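Local atomic coordinates of annexin A8 (Homo sapiens, PDB entry 1W3W), a protein that binds phospholipids in a calcium-dependent manner and acts as an indirect inhibitor of the thromboplastin-specific complex of blood coagulation. Residues G238-E241 / E242-T246. Residues are numbered along the deposited sequence; the frame is centred on the assembly and turned at random.
Sequences GSLE and EAMLT
Gly238 O accepts a hydrogen bond from Glu242 N at 3.1 Å. Ser239 O takes one from Ala243 N at 2.9 Å, and the CB of Ala243 lies close to the same oxygen. Ser239 OG is hydrogen-bonded to Glu113 OE2 on helix 113-122. Leu240 O receives Met244 N at 3.0 Å. One turn apart, these two side chains also cross obliquely. Leu240 CG is anti to the backbone N (chi1 -177°), whereas Met244 CG is anti to the carbonyl carbon (chi1 -77°) and the chain is extended beyond it. Met244 CE thus lies 4.0 Å from Leu240 CD1 and also near Leu240 CG. The Met244 side chain packs against Phe201, Ile202 and Leu205 of helix 198-207. Glu241 O binds Leu245 N at 2.9 Å. The side chains of Glu241 and Leu245 run alongside each other and point the same way. Glu241 CG and OE2 both approach Leu245 CD1, each at 3.8 Å. Glu242 O is gripped by Thr246 N and Thr246 OG1 from opposite faces of its plane. The hydroxyl of buried Thr246 thus has a partner within the helix. Successive i to i+4 bonds are characteristic of an alpha-helix, here in the predicted third repeat of the all-helical annexin fold.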
loop_
_atom_site.group_PDB
_atom_site.type_symbol
_atom_site.label_atom_id
_atom_site.label_comp_id
_atom_site.label_asym_id
_atom_site.label_seq_id
_atom_site.Cartn_x
_atom_site.Cartn_y
_atom_site.Cartn_z
ATOM N N GLY A 238 -3.074 -19.402 5.514
ATOM C CA GLY A 238 -2.619 -18.960 4.206
ATOM C C GLY A 238 -3.025 -17.540 3.854
ATOM O O GLY A 238 -3.036 -16.646 4.700
ATOM N N SER A 239 -3.363 -17.346 2.587
ATOM C CA SER A 239 -3.719 -16.033 2.069
ATOM C C SER A 239 -5.005 -15.483 2.670
ATOM O O SER A 239 -5.094 -14.287 2.915
ATOM C CB SER A 239 -3.833 -16.081 0.548
ATOM O OG SER A 239 -2.534 -16.004 -0.008
ATOM N N LEU A 240 -5.995 -16.346 2.892
ATOM C CA LEU A 240 -7.248 -15.912 3.506
ATOM C C LEU A 240 -6.992 -15.329 4.908
ATOM O O LEU A 240 -7.524 -14.283 5.245
ATOM C CB LEU A 240 -8.278 -17.054 3.570
ATOM C CG LEU A 240 -9.655 -16.652 4.133
ATOM C CD1 LEU A 240 -10.332 -15.633 3.219
ATOM C CD2 LEU A 240 -10.561 -17.863 4.342
ATOM N N GLU A 241 -6.156 -16.000 5.693
ATOM C CA GLU A 241 -5.745 -15.511 7.010
ATOM C C GLU A 241 -5.081 -14.132 6.928
ATOM O O GLU A 241 -5.435 -13.214 7.685
ATOM C CB GLU A 241 -4.785 -16.505 7.690
ATOM C CG GLU A 241 -4.383 -16.113 9.118
ATOM C CD GLU A 241 -3.233 -16.932 9.694
ATOM O OE1 GLU A 241 -2.835 -17.937 9.075
ATOM O OE2 GLU A 241 -2.710 -16.562 10.772
ATOM N N GLU A 242 -4.122 -13.997 6.011
ATOM C CA GLU A 242 -3.412 -12.734 5.785
ATOM C C GLU A 242 -4.393 -11.613 5.476
ATOM O O GLU A 242 -4.295 -10.523 6.045
ATOM C CB GLU A 242 -2.396 -12.877 4.636
ATOM C CG GLU A 242 -1.409 -11.714 4.488
ATOM C CD GLU A 242 -0.387 -11.935 3.365
ATOM O OE1 GLU A 242 0.199 -10.948 2.853
ATOM O OE2 GLU A 242 -0.174 -13.102 2.976
ATOM N N ALA A 243 -5.351 -11.898 4.605
ATOM C CA ALA A 243 -6.339 -10.923 4.165
ATOM C C ALA A 243 -7.238 -10.472 5.312
ATOM O O ALA A 243 -7.457 -9.270 5.482
ATOM C CB ALA A 243 -7.185 -11.496 3.031
ATOM N N MET A 244 -7.745 -11.428 6.097
ATOM C CA MET A 244 -8.583 -11.111 7.265
ATOM C C MET A 244 -7.852 -10.308 8.327
ATOM O O MET A 244 -8.364 -9.293 8.790
ATOM C CB MET A 244 -9.178 -12.380 7.888
ATOM C CG MET A 244 -10.331 -12.913 7.085
ATOM S SD MET A 244 -11.127 -14.376 7.762
ATOM C CE MET A 244 -12.309 -14.551 6.526
ATOM N N LEU A 245 -6.663 -10.757 8.711
ATOM C CA LEU A 245 -5.847 -10.031 9.673
ATOM C C LEU A 245 -5.504 -8.616 9.187
ATOM O O LEU A 245 -5.396 -7.701 9.986
ATOM C CB LEU A 245 -4.562 -10.799 10.002
ATOM C CG LEU A 245 -4.708 -12.073 10.848
ATOM C CD1 LEU A 245 -3.402 -12.871 10.843
ATOM C CD2 LEU A 245 -5.129 -11.745 12.275
ATOM N N THR A 246 -5.321 -8.451 7.879
ATOM C CA THR A 246 -4.993 -7.149 7.304
ATOM C C THR A 246 -6.182 -6.213 7.459
ATOM O O THR A 246 -6.020 -5.067 7.869
ATOM C CB THR A 246 -4.611 -7.282 5.831
ATOM O OG1 THR A 246 -3.403 -8.028 5.729
ATOM C CG2 THR A 246 -4.261 -5.951 5.250
#